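Local coordinates for protein O-succinylhomoserine sulfhydrylase (Mycobacterium tuberculosis, PDB 3NDN) that probably catalyses the pyridoxal-phosphate-dependent formation of L-homocysteine from O-succinyl-L-homoserine and hydrogen sulfide in methionine biosynthesis, at residues 119-124 against 166-171; 108-113 against 139-144; 288-293 against 400-405; 352-357 against 406-411. One frame throughout, in Å; residues are numbered along the deposited sequence.

Contact 1. Residues 119-124 against 166-171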
loop_
_atom_site.group_PDB
_atom_site.type_symbol
_atom_site.label_atom_id
_atom_site.label_comp_id
_atom_site.label_asym_id
_atom_site.label_seq_id
_atom_site.Cartn_x
_atom_site.Cartn_y
_atom_site.Cartn_z
ATOM N N ALA A 119 25.524 -10.012 -30.032
ATOM C CA ALA A 119 25.716 -10.958 -31.137
ATOM C C ALA A 119 27.202 -11.262 -31.318
ATOM O O ALA A 119 28.018 -10.349 -31.423
ATOM C CB ALA A 119 25.097 -10.405 -32.439
ATOM N N GLY A 120 27.552 -12.546 -31.300
ATOM C CA GLY A 120 28.947 -12.971 -31.533
ATOM C C GLY A 120 29.795 -13.222 -30.292
ATOM O O GLY A 120 30.848 -13.862 -30.374
ATOM N N ASP A 121 29.342 -12.713 -29.143
ATOM C CA ASP A 121 30.015 -12.947 -27.864
ATOM C C ASP A 121 29.772 -14.367 -27.355
ATOM O O ASP A 121 28.889 -15.059 -27.854
ATOM C CB ASP A 121 29.574 -11.910 -26.826
ATOM C CG ASP A 121 30.079 -10.508 -27.148
ATOM O OD1 ASP A 121 31.231 -10.366 -27.626
ATOM O OD2 ASP A 121 29.325 -9.544 -26.917
ATOM N N ARG A 122 30.556 -14.793 -26.362
ATOM C CA ARG A 122 30.614 -16.203 -25.928
ATOM C C ARG A 122 30.328 -16.371 -24.422
ATOM O O ARG A 122 30.931 -15.675 -23.601
ATOM C CB ARG A 122 32.001 -16.772 -26.262
ATOM C CG ARG A 122 32.219 -18.264 -25.952
ATOM C CD ARG A 122 33.543 -18.777 -26.576
ATOM N NE ARG A 122 33.578 -20.242 -26.663
ATOM C CZ ARG A 122 34.061 -21.042 -25.718
ATOM N NH1 ARG A 122 34.581 -20.528 -24.609
ATOM N NH2 ARG A 122 34.038 -22.360 -25.889
ATOM N N LEU A 123 29.433 -17.308 -24.089
ATOM C CA LEU A 123 29.055 -17.635 -22.696
ATOM C C LEU A 123 29.377 -19.094 -22.362
ATOM O O LEU A 123 29.098 -19.983 -23.163
ATOM C CB LEU A 123 27.539 -17.371 -22.477
ATOM C CG LEU A 123 26.785 -17.964 -21.268
ATOM C CD1 LEU A 123 27.303 -17.402 -19.948
ATOM C CD2 LEU A 123 25.264 -17.759 -21.357
ATOM N N VAL A 124 29.977 -19.333 -21.191
ATOM C CA VAL A 124 30.120 -20.696 -20.654
ATOM C C VAL A 124 29.277 -20.849 -19.372
ATOM O O VAL A 124 29.493 -20.138 -18.391
ATOM C CB VAL A 124 31.605 -21.067 -20.394
ATOM C CG1 VAL A 124 31.725 -22.456 -19.777
ATOM C CG2 VAL A 124 32.409 -20.999 -21.701
ATOM N N PRO A 166 39.298 -17.345 -25.671
ATOM C CA PRO A 166 38.691 -16.108 -25.133
ATOM C C PRO A 166 37.174 -16.188 -24.965
ATOM O O PRO A 166 36.472 -16.675 -25.861
ATOM C CB PRO A 166 39.063 -15.040 -26.166
ATOM C CG PRO A 166 40.370 -15.550 -26.760
ATOM C CD PRO A 166 40.256 -17.059 -26.763
ATOM N N THR A 167 36.697 -15.702 -23.818
ATOM C CA THR A 167 35.299 -15.830 -23.380
ATOM C C THR A 167 34.846 -14.498 -22.737
ATOM O O THR A 167 35.672 -13.779 -22.149
ATOM C CB THR A 167 35.168 -17.044 -22.400
ATOM O OG1 THR A 167 35.576 -18.246 -23.079
ATOM C CG2 THR A 167 33.742 -17.225 -21.855
ATOM N N GLN A 168 33.556 -14.161 -22.874
ATOM C CA GLN A 168 33.003 -12.912 -22.312
ATOM C C GLN A 168 32.331 -13.076 -20.932
ATOM O O GLN A 168 32.498 -12.219 -20.057
ATOM C CB GLN A 168 32.027 -12.243 -23.299
ATOM C CG GLN A 168 32.692 -11.385 -24.380
ATOM C CD GLN A 168 33.396 -12.225 -25.443
ATOM O OE1 GLN A 168 32.824 -13.186 -25.971
ATOM N NE2 GLN A 168 34.644 -11.874 -25.747
ATOM N N ALA A 169 31.587 -14.168 -20.740
ATOM C CA ALA A 169 30.856 -14.398 -19.482
ATOM C C ALA A 169 30.842 -15.858 -19.034
ATOM O O ALA A 169 30.904 -16.765 -19.859
ATOM C CB ALA A 169 29.421 -13.847 -19.572
ATOM N N VAL A 170 30.773 -16.049 -17.711
ATOM C CA VAL A 170 30.570 -17.345 -17.053
ATOM C C VAL A 170 29.353 -17.213 -16.097
ATOM O O VAL A 170 29.253 -16.223 -15.359
ATOM C CB VAL A 170 31.845 -17.757 -16.273
ATOM C CG1 VAL A 170 31.554 -18.824 -15.199
ATOM C CG2 VAL A 170 32.952 -18.254 -17.253
ATOM N N PHE A 171 28.436 -18.184 -16.118
ATOM C CA PHE A 171 27.238 -18.161 -15.232
ATOM C C PHE A 171 27.018 -19.525 -14.545
ATOM O O PHE A 171 27.043 -20.551 -15.214
ATOM C CB PHE A 171 25.983 -17.779 -16.042
ATOM C CG PHE A 171 24.699 -17.734 -15.222
ATOM C CD1 PHE A 171 24.472 -16.710 -14.313
ATOM C CD2 PHE A 171 23.734 -18.733 -15.349
ATOM C CE1 PHE A 171 23.293 -16.672 -13.538
ATOM C CE2 PHE A 171 22.546 -18.697 -14.587
ATOM C CZ PHE A 171 22.332 -17.662 -13.680
#
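Asp121 meets Gln168 where the two segments run into adjacent strands: its OD1 lies 3.6 Å from Gln168 CD, and the side chains cross at about a right angle. The polar end of Asp121 is engaged within its own loop, OD2 accepting from Gly118 N. Gln168 OE1 turns instead to the next residue and takes the N-H of Arg122, with N to OE1 at 2.8 Å and the donor in the plane of the amide carbonyl. A bend at chi2 (73°) folds the Gln168 side chain back to reach it.

Arg122 is bonded through its backbone N, its carbonyl O and its guanidinium. The carbonyl O accepts from two consecutive amides, Gln168 N at 3.1 Å and Ala169 N at 3.3 Å, so one acceptor serves two residues and the register moves from Arg122-Thr167 to Leu123-Ala169. The extended side chain, CG anti to N (chi1 -177°), carries NH1 to Thr167 OG1 at 2.9 Å, in the guanidinium plane. NH1 also bonds Ala162 O, and Thr167 OG1 is bonded to Val165 O, which ties the strand to the end of helix 156-162 and the loop that follows.

Regular pairing starts at Leu123, whose CD1 packs 4.1 Å from Phe171 CB on the side of helix 131-143. Val124 completes the ladder: its N donates to Ala169 O at 3.0 Å, and its O accepts from Phe171 N. The Val124 and Val170 side chains share the other face with Trp159. Two successive parallel bridges join these two neighbouring strands of the seven-stranded sheet that marks the large domain of fold-type I pyridoxal-phosphate enzymes.

Contact 2. Residues 108-113 against 139-144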
loop_
_atom_site.group_PDB
_atom_site.type_symbol
_atom_site.label_atom_id
_atom_site.label_comp_id
_atom_site.label_asym_id
_atom_site.label_seq_id
_atom_site.Cartn_x
_atom_site.Cartn_y
_atom_site.Cartn_z
ATOM N N ALA A 108 16.909 -9.598 -13.275
ATOM C CA ALA A 108 18.329 -9.438 -12.919
ATOM C C ALA A 108 19.244 -10.380 -13.723
ATOM O O ALA A 108 20.272 -9.946 -14.220
ATOM C CB ALA A 108 18.565 -9.619 -11.393
ATOM N N VAL A 109 18.863 -11.658 -13.829
ATOM C CA VAL A 109 19.625 -12.642 -14.596
ATOM C C VAL A 109 19.759 -12.268 -16.084
ATOM O O VAL A 109 20.879 -12.249 -16.625
ATOM C CB VAL A 109 19.018 -14.082 -14.462
ATOM C CG1 VAL A 109 19.753 -15.071 -15.371
ATOM C CG2 VAL A 109 19.052 -14.541 -13.018
ATOM N N PHE A 110 18.630 -11.959 -16.739
ATOM C CA PHE A 110 18.646 -11.633 -18.172
ATOM C C PHE A 110 19.410 -10.328 -18.454
ATOM O O PHE A 110 20.263 -10.279 -19.356
ATOM C CB PHE A 110 17.225 -11.593 -18.800
ATOM C CG PHE A 110 17.224 -11.072 -20.210
ATOM C CD1 PHE A 110 17.636 -11.891 -21.272
ATOM C CD2 PHE A 110 16.906 -9.737 -20.472
ATOM C CE1 PHE A 110 17.693 -11.405 -22.576
ATOM C CE2 PHE A 110 16.951 -9.233 -21.766
ATOM C CZ PHE A 110 17.349 -10.063 -22.832
ATOM N N THR A 111 19.123 -9.281 -17.682
ATOM C CA THR A 111 19.767 -7.980 -17.898
ATOM C C THR A 111 21.281 -8.014 -17.592
ATOM O O THR A 111 22.067 -7.393 -18.313
ATOM C CB THR A 111 19.027 -6.830 -17.154
ATOM O OG1 THR A 111 17.674 -6.756 -17.634
ATOM C CG2 THR A 111 19.698 -5.484 -17.375
ATOM N N SER A 112 21.687 -8.773 -16.574
ATOM C CA SER A 112 23.117 -8.840 -16.206
ATOM C C SER A 112 23.924 -9.530 -17.322
ATOM O O SER A 112 24.995 -9.035 -17.722
ATOM C CB SER A 112 23.332 -9.526 -14.858
ATOM O OG SER A 112 22.997 -10.910 -14.894
ATOM N N LEU A 113 23.390 -10.652 -17.815
ATOM C CA LEU A 113 23.990 -11.397 -18.923
ATOM C C LEU A 113 23.923 -10.649 -20.252
ATOM O O LEU A 113 24.904 -10.651 -21.018
ATOM C CB LEU A 113 23.361 -12.788 -19.056
ATOM C CG LEU A 113 23.649 -13.773 -17.928
ATOM C CD1 LEU A 113 22.782 -15.026 -18.072
ATOM C CD2 LEU A 113 25.143 -14.154 -17.871
ATOM N N GLU A 139 18.208 -20.805 -25.169
ATOM C CA GLU A 139 17.283 -20.430 -26.251
ATOM C C GLU A 139 17.171 -18.932 -26.553
ATOM O O GLU A 139 17.262 -18.527 -27.720
ATOM C CB GLU A 139 15.882 -20.999 -25.997
ATOM C CG GLU A 139 15.810 -22.535 -25.909
ATOM C CD GLU A 139 14.422 -23.035 -25.520
ATOM O OE1 GLU A 139 13.426 -22.348 -25.815
ATOM O OE2 GLU A 139 14.320 -24.128 -24.921
ATOM N N ILE A 140 16.941 -18.115 -25.521
ATOM C CA ILE A 140 16.671 -16.686 -25.738
ATOM C C ILE A 140 17.904 -15.906 -26.213
ATOM O O ILE A 140 17.822 -15.156 -27.187
ATOM C CB ILE A 140 15.993 -16.018 -24.499
ATOM C CG1 ILE A 140 14.612 -16.646 -24.256
ATOM C CG2 ILE A 140 15.881 -14.487 -24.691
ATOM C CD1 ILE A 140 13.896 -16.186 -22.957
ATOM N N LEU A 141 19.041 -16.075 -25.542
ATOM C CA LEU A 141 20.250 -15.376 -25.959
ATOM C C LEU A 141 20.863 -15.896 -27.299
ATOM O O LEU A 141 21.295 -15.086 -28.120
ATOM C CB LEU A 141 21.287 -15.309 -24.820
ATOM C CG LEU A 141 20.952 -14.306 -23.701
ATOM C CD1 LEU A 141 21.880 -14.461 -22.494
ATOM C CD2 LEU A 141 20.972 -12.861 -24.214
ATOM N N PRO A 142 20.898 -17.227 -27.516
ATOM C CA PRO A 142 21.353 -17.695 -28.843
ATOM C C PRO A 142 20.477 -17.240 -30.032
ATOM O O PRO A 142 20.996 -17.089 -31.144
ATOM C CB PRO A 142 21.354 -19.223 -28.689
ATOM C CG PRO A 142 21.650 -19.433 -27.198
ATOM C CD PRO A 142 20.782 -18.349 -26.564
ATOM N N ARG A 143 19.182 -16.991 -29.808
ATOM C CA ARG A 143 18.300 -16.444 -30.870
ATOM C C ARG A 143 18.774 -15.039 -31.293
ATOM O O ARG A 143 18.566 -14.613 -32.436
ATOM C CB ARG A 143 16.818 -16.436 -30.427
ATOM C CG ARG A 143 15.815 -15.839 -31.440
ATOM C CD ARG A 143 14.367 -16.011 -30.950
ATOM N NE ARG A 143 13.363 -15.249 -31.704
ATOM C CZ ARG A 143 12.919 -14.036 -31.363
ATOM N NH1 ARG A 143 13.417 -13.412 -30.297
ATOM N NH2 ARG A 143 11.982 -13.434 -32.098
ATOM N N TRP A 144 19.441 -14.351 -30.369
ATOM C CA TRP A 144 20.013 -13.026 -30.611
ATOM C C TRP A 144 21.545 -13.068 -30.867
ATOM O O TRP A 144 22.250 -12.059 -30.695
ATOM C CB TRP A 144 19.634 -12.058 -29.465
ATOM C CG TRP A 144 18.188 -11.545 -29.540
ATOM C CD1 TRP A 144 17.492 -11.202 -30.680
ATOM C CD2 TRP A 144 17.289 -11.300 -28.438
ATOM N NE1 TRP A 144 16.216 -10.766 -30.348
ATOM C CE2 TRP A 144 16.067 -10.820 -28.986
ATOM C CE3 TRP A 144 17.392 -11.450 -27.043
ATOM C CZ2 TRP A 144 14.953 -10.496 -28.186
ATOM C CZ3 TRP A 144 16.288 -11.125 -26.250
ATOM C CH2 TRP A 144 15.087 -10.651 -26.822
#
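Phe110 crosses from helix 105-114 to a pocket formed by Ile140, Leu141 and Trp144. At CB the side chain leaves its helix with CG anti to the backbone N (chi1 172°), and this torsion carries the ring across to the end of helix 131-143 and Trp144 just after it. The ring makes contact through its far end. Its CE1 sits among three side chains: Leu141 CD2 at 3.9 Å, Ile140 CG2 at 4.2 Å, and Trp144 CZ3, also 3.9 Å away. CE1 lies at the edge of the indole and in its plane. CZ, at the tip, makes the closest approach of the contact, 3.7 Å to Trp144 CZ3, and the two aromatic side chains run at about a right angle to each other.

One turn further on, Leu113 adds a smaller apolar touch, its CB lying 4.1 Å from Leu141 CD1. Leu141 thus sends CD2 to Phe110 and CD1 to Leu113. The short helix segments are 12.0 Å apart at closest approach and inclined at 28°, and side chains, led by the Phe110 ring, span the gap; all five touching residues are buried.

The outer side of the cluster belongs to the assembly. Trp144 NE1 donates to Leu117 O of the second subunit, the Trp144 ring meets its counterpart there with planes about 20° apart, and Phe110 packs on Thr258 of that subunit. The contact therefore joins two roughly parallel helices that flank one face of the large-domain sheet in an alpha/beta layered fold, at a subunit interface of the homotetramer.

Contact 3. Residues 288-293 against 400-405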
loop_
_atom_site.group_PDB
_atom_site.type_symbol
_atom_site.label_atom_id
_atom_site.label_comp_id
_atom_site.label_asym_id
_atom_site.label_seq_id
_atom_site.Cartn_x
_atom_site.Cartn_y
_atom_site.Cartn_z
ATOM N N ALA A 288 16.582 -26.250 9.589
ATOM C CA ALA A 288 16.819 -27.160 8.448
ATOM C C ALA A 288 17.898 -28.234 8.769
ATOM O O ALA A 288 17.768 -29.416 8.376
ATOM C CB ALA A 288 17.189 -26.363 7.218
ATOM N N GLN A 289 18.940 -27.834 9.511
ATOM C CA GLN A 289 19.992 -28.773 9.966
ATOM C C GLN A 289 19.380 -29.896 10.809
ATOM O O GLN A 289 19.716 -31.067 10.621
ATOM C CB GLN A 289 21.061 -28.013 10.776
ATOM C CG GLN A 289 22.213 -28.864 11.325
ATOM C CD GLN A 289 23.317 -29.111 10.308
ATOM O OE1 GLN A 289 23.763 -28.196 9.612
ATOM N NE2 GLN A 289 23.791 -30.349 10.248
ATOM N N ARG A 290 18.490 -29.542 11.743
ATOM C CA ARG A 290 17.808 -30.539 12.586
ATOM C C ARG A 290 16.893 -31.473 11.782
ATOM O O ARG A 290 16.818 -32.669 12.062
ATOM C CB ARG A 290 16.992 -29.878 13.723
ATOM C CG ARG A 290 17.800 -29.338 14.910
ATOM C CD ARG A 290 16.880 -28.849 16.058
ATOM N NE ARG A 290 15.964 -29.904 16.498
ATOM C CZ ARG A 290 14.888 -29.734 17.269
ATOM N NH1 ARG A 290 14.549 -28.535 17.729
ATOM N NH2 ARG A 290 14.139 -30.785 17.583
ATOM N N ILE A 291 16.177 -30.912 10.812
ATOM C CA ILE A 291 15.260 -31.677 9.943
ATOM C C ILE A 291 16.028 -32.650 9.023
ATOM O O ILE A 291 15.601 -33.799 8.820
ATOM C CB ILE A 291 14.273 -30.710 9.161
ATOM C CG1 ILE A 291 13.235 -30.119 10.126
ATOM C CG2 ILE A 291 13.538 -31.434 8.004
ATOM C CD1 ILE A 291 12.519 -28.839 9.628
ATOM N N ALA A 292 17.172 -32.209 8.502
ATOM C CA ALA A 292 18.031 -33.060 7.671
ATOM C C ALA A 292 18.546 -34.271 8.453
ATOM O O ALA A 292 18.533 -35.397 7.945
ATOM C CB ALA A 292 19.200 -32.253 7.115
ATOM N N GLU A 293 18.969 -34.034 9.699
ATOM C CA GLU A 293 19.436 -35.107 10.577
ATOM C C GLU A 293 18.316 -36.101 10.955
ATOM O O GLU A 293 18.552 -37.318 11.048
ATOM C CB GLU A 293 20.120 -34.508 11.823
ATOM C CG GLU A 293 21.424 -33.757 11.502
ATOM C CD GLU A 293 21.927 -32.884 12.650
ATOM O OE1 GLU A 293 21.179 -32.673 13.633
ATOM O OE2 GLU A 293 23.074 -32.389 12.556
ATOM N N GLU A 400 8.119 -21.906 11.677
ATOM C CA GLU A 400 7.326 -22.666 12.658
ATOM C C GLU A 400 8.253 -23.432 13.645
ATOM O O GLU A 400 9.444 -23.645 13.356
ATOM C CB GLU A 400 6.337 -23.629 11.975
ATOM C CG GLU A 400 5.468 -23.011 10.876
ATOM C CD GLU A 400 6.064 -23.158 9.470
ATOM O OE1 GLU A 400 7.296 -23.158 9.317
ATOM O OE2 GLU A 400 5.292 -23.245 8.500
ATOM N N ASP A 401 7.724 -23.769 14.823
ATOM C CA ASP A 401 8.455 -24.602 15.805
ATOM C C ASP A 401 9.033 -25.861 15.138
ATOM O O ASP A 401 8.327 -26.555 14.418
ATOM C CB ASP A 401 7.524 -25.003 16.960
ATOM C CG ASP A 401 8.257 -25.708 18.096
ATOM O OD1 ASP A 401 8.844 -25.019 18.953
ATOM O OD2 ASP A 401 8.233 -26.959 18.149
ATOM N N THR A 402 10.319 -26.130 15.359
ATOM C CA THR A 402 10.989 -27.280 14.720
ATOM C C THR A 402 10.332 -28.614 15.108
ATOM O O THR A 402 10.216 -29.534 14.287
ATOM C CB THR A 402 12.518 -27.304 15.013
ATOM O OG1 THR A 402 13.082 -26.026 14.687
ATOM C CG2 THR A 402 13.219 -28.380 14.179
ATOM N N ASP A 403 9.891 -28.703 16.358
ATOM C CA ASP A 403 9.200 -29.896 16.855
ATOM C C ASP A 403 7.849 -30.131 16.167
ATOM O O ASP A 403 7.460 -31.269 15.944
ATOM C CB ASP A 403 8.991 -29.799 18.376
ATOM C CG ASP A 403 10.298 -29.836 19.164
ATOM O OD1 ASP A 403 11.294 -30.443 18.688
ATOM O OD2 ASP A 403 10.304 -29.275 20.286
ATOM N N ASP A 404 7.126 -29.057 15.850
ATOM C CA ASP A 404 5.827 -29.175 15.183
ATOM C C ASP A 404 6.023 -29.653 13.726
ATOM O O ASP A 404 5.206 -30.422 13.208
ATOM C CB ASP A 404 5.051 -27.835 15.197
ATOM C CG ASP A 404 4.548 -27.420 16.599
ATOM O OD1 ASP A 404 4.292 -28.288 17.460
ATOM O OD2 ASP A 404 4.375 -26.196 16.833
ATOM N N LEU A 405 7.097 -29.194 13.077
ATOM C CA LEU A 405 7.408 -29.593 11.689
ATOM C C LEU A 405 7.840 -31.069 11.595
ATOM O O LEU A 405 7.410 -31.797 10.689
ATOM C CB LEU A 405 8.466 -28.675 11.072
ATOM C CG LEU A 405 8.063 -27.206 10.800
ATOM C CD1 LEU A 405 9.281 -26.338 10.527
ATOM C CD2 LEU A 405 7.067 -27.120 9.625
#
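Arg290 and Asp403 form a salt bridge between helix 277-296 and the first turn of helix 402-413. NH2 donates to OD1 over 3.1 Å with an N-H...O angle of 159°, and the oxygen lies near the guanidinium plane. OD1 is approached almost in line with its C-O bond, while the guanidinium and carboxylate planes stand 71° apart. The pairing is thus end-on, through one nitrogen and one oxygen, on the exposed side of the contact.

A second carboxylate organises the helix start. Asp401 occupies the N-cap, its OD2 accepting weak bonds from Asp403 N, at 3.0 Å, and Asp404 N, at 3.3 Å; these weak capping bonds close the start of the helix from which Asp403 reaches Arg290.

Beneath the salt bridge, Thr402 supplies a floor for the arginine. Its CG2 methyl lies over the centre of one guanidinium face, 3.7 Å above the plane; the bend of Arg290 at chi3 (56°) brings the group over it. Thr402 OG1 is used separately, in a hydrogen bond with Ser287 OG.

Deeper in, contact becomes apolar: Ile291 CD1 reaches Leu405 CD1 at 4.2 Å, in a core that also receives Ile406 and Ile409. The other side of the helix start faces the third subunit, where Asp404 OD2 bonds Ser26 N and Thr29 OG1 of that chain. What results is a helix-helix junction of the C-terminal domain, polar at its rim and aliphatic within, that seats the N-capped terminal helix against the long helix 277-296.

Contact 4. Residues 352-357 against 406-411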
loop_
_atom_site.group_PDB
_atom_site.type_symbol
_atom_site.label_atom_id
_atom_site.label_comp_id
_atom_site.label_asym_id
_atom_site.label_seq_id
_atom_site.Cartn_x
_atom_site.Cartn_y
_atom_site.Cartn_z
ATOM N N ARG A 352 -0.371 -32.035 7.173
ATOM C CA ARG A 352 -1.468 -31.222 7.734
ATOM C C ARG A 352 -1.033 -29.833 8.259
ATOM O O ARG A 352 -1.884 -29.032 8.675
ATOM C CB ARG A 352 -2.227 -32.004 8.822
ATOM C CG ARG A 352 -3.011 -33.244 8.316
ATOM C CD ARG A 352 -4.267 -32.840 7.494
ATOM N NE ARG A 352 -4.977 -33.989 6.912
ATOM C CZ ARG A 352 -4.689 -34.557 5.738
ATOM N NH1 ARG A 352 -3.686 -34.116 4.986
ATOM N NH2 ARG A 352 -5.407 -35.586 5.312
ATOM N N LEU A 353 0.276 -29.564 8.257
ATOM C CA LEU A 353 0.825 -28.246 8.641
ATOM C C LEU A 353 1.566 -27.563 7.485
ATOM O O LEU A 353 1.330 -26.377 7.197
ATOM C CB LEU A 353 1.732 -28.350 9.894
ATOM C CG LEU A 353 2.309 -27.056 10.501
ATOM C CD1 LEU A 353 1.226 -26.193 11.173
ATOM C CD2 LEU A 353 3.435 -27.332 11.505
ATOM N N ILE A 354 2.473 -28.308 6.856
ATOM C CA ILE A 354 3.250 -27.849 5.692
ATOM C C ILE A 354 2.324 -27.807 4.453
ATOM O O ILE A 354 1.570 -28.751 4.233
ATOM C CB ILE A 354 4.487 -28.789 5.474
ATOM C CG1 ILE A 354 5.452 -28.723 6.673
ATOM C CG2 ILE A 354 5.238 -28.487 4.162
ATOM C CD1 ILE A 354 6.444 -29.900 6.773
ATOM N N ASP A 355 2.353 -26.699 3.692
ATOM C CA ASP A 355 1.559 -26.531 2.448
ATOM C C ASP A 355 2.254 -27.143 1.227
ATOM O O ASP A 355 3.477 -27.097 1.135
ATOM C CB ASP A 355 1.336 -25.023 2.106
ATOM C CG ASP A 355 0.463 -24.272 3.119
ATOM O OD1 ASP A 355 -0.673 -24.705 3.415
ATOM O OD2 ASP A 355 0.903 -23.187 3.582
ATOM N N ILE A 356 1.477 -27.673 0.272
ATOM C CA ILE A 356 2.013 -28.138 -1.041
ATOM C C ILE A 356 2.160 -26.913 -1.970
ATOM O O ILE A 356 1.166 -26.279 -2.310
ATOM C CB ILE A 356 1.081 -29.217 -1.704
ATOM C CG1 ILE A 356 0.910 -30.435 -0.800
ATOM C CG2 ILE A 356 1.592 -29.654 -3.102
ATOM C CD1 ILE A 356 -0.231 -31.387 -1.225
ATOM N N SER A 357 3.399 -26.580 -2.357
ATOM C CA SER A 357 3.711 -25.350 -3.124
ATOM C C SER A 357 5.151 -25.396 -3.648
ATOM O O SER A 357 6.028 -25.967 -2.993
ATOM C CB SER A 357 3.528 -24.108 -2.246
ATOM O OG SER A 357 3.680 -22.893 -2.977
ATOM N N ILE A 406 8.698 -31.488 12.518
ATOM C CA ILE A 406 9.133 -32.899 12.607
ATOM C C ILE A 406 7.962 -33.855 12.843
ATOM O O ILE A 406 7.873 -34.898 12.190
ATOM C CB ILE A 406 10.285 -33.092 13.640
ATOM C CG1 ILE A 406 11.586 -32.527 13.056
ATOM C CG2 ILE A 406 10.476 -34.590 13.980
ATOM C CD1 ILE A 406 12.708 -32.281 14.059
ATOM N N ALA A 407 7.068 -33.499 13.766
ATOM C CA ALA A 407 5.825 -34.229 13.982
ATOM C C ALA A 407 4.986 -34.395 12.698
ATOM O O ALA A 407 4.484 -35.478 12.447
ATOM C CB ALA A 407 4.980 -33.571 15.096
ATOM N N ASP A 408 4.815 -33.319 11.916
ATOM C CA ASP A 408 4.043 -33.361 10.658
ATOM C C ASP A 408 4.705 -34.259 9.608
ATOM O O ASP A 408 4.023 -35.001 8.900
ATOM C CB ASP A 408 3.838 -31.925 10.093
ATOM C CG ASP A 408 2.726 -31.842 9.020
ATOM O OD1 ASP A 408 1.690 -32.540 9.142
ATOM O OD2 ASP A 408 2.865 -31.033 8.064
ATOM N N ILE A 409 6.030 -34.185 9.507
ATOM C CA ILE A 409 6.783 -35.026 8.568
ATOM C C ILE A 409 6.712 -36.520 8.986
ATOM O O ILE A 409 6.464 -37.385 8.153
ATOM C CB ILE A 409 8.252 -34.544 8.432
ATOM C CG1 ILE A 409 8.305 -33.121 7.842
ATOM C CG2 ILE A 409 9.089 -35.502 7.566
ATOM C CD1 ILE A 409 9.709 -32.460 7.966
ATOM N N ASP A 410 6.894 -36.799 10.275
ATOM C CA ASP A 410 6.853 -38.189 10.785
ATOM C C ASP A 410 5.485 -38.862 10.583
ATOM O O ASP A 410 5.415 -40.053 10.242
ATOM C CB ASP A 410 7.270 -38.239 12.264
ATOM C CG ASP A 410 7.657 -39.661 12.736
ATOM O OD1 ASP A 410 8.503 -40.320 12.100
ATOM O OD2 ASP A 410 7.120 -40.107 13.763
ATOM N N ARG A 411 4.405 -38.111 10.791
ATOM C CA ARG A 411 3.060 -38.627 10.543
ATOM C C ARG A 411 2.855 -38.903 9.049
ATOM O O ARG A 411 2.290 -39.936 8.679
ATOM C CB ARG A 411 1.982 -37.684 11.099
ATOM C CG ARG A 411 1.972 -37.608 12.628
ATOM C CD ARG A 411 0.653 -37.074 13.185
ATOM N NE ARG A 411 0.646 -35.613 13.270
ATOM C CZ ARG A 411 1.013 -34.911 14.344
ATOM N NH1 ARG A 411 1.426 -35.529 15.450
ATOM N NH2 ARG A 411 0.967 -33.581 14.310
#
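Asp408 points from helix 402-413 into the loop ahead of strand 355-356 and gathers three consecutive backbone amides. Its CG stands anti to the backbone N (chi1 -164°), which carries the carboxylate to residues 352-354. OD1 uses its syn lone pair for Arg352 N at 2.9 Å, a nearly straight bond with 169° at the hydrogen. OD2 takes two donors from the same face of the carboxylate plane. Leu353 N comes from well above that plane, at 3.0 Å, and Ile354 N, also 3.0 Å away, arrives close to the C-O direction with 174° at the hydrogen. The Leu353 side chain adds van der Waals contact, its CB lying 3.4 Å from Asp408 OD2.

Asp408 is buried, and its oxygens are met by the loop's N-H groups, which would probably stabilise an ionised carboxylate. With two oxygens bonded in different directions, its rotation is also fixed.

One residue on, Ile409 contributes the apolar part: its CG1 packs 3.9 Å from Ile354 CD1. The Ile354 side chain continues on to Leu405 and Val367, while just beyond it Asp355 makes salt bridges to Arg33 and Arg38 of the third subunit. The arrangement is a helix-borne aspartate accepting from three successive loop N-H groups, joining the terminal helix to the loop leading into strand 355-356, outermost in this chain's five-stranded sheet in the C-terminal alpha/beta domain.

In the fold
From the N terminus, the segments at 108-113, 119-124, 139-144 and 166-171 come first and alternate, so contacts 1 and 2 cross: the loop closed by contact 2 overlaps that closed by contact 1. They touch where Phe171 meets Val109 and Leu113 and where Ala119 meets Trp144, so the helix pair packs against the strand pair in the large domain. Contacts 3 and 4 open after both of these have closed, and cross each other, with 352-357 falling inside the 288-405 loop. Both use helix 402-413, tying it to helix 277-296 and to the loop before strand 355-356, and their centres lie about 11 Å apart. The two crossed pairs stand on opposite sides of the chain's centre, 38 to 44 Å between centres.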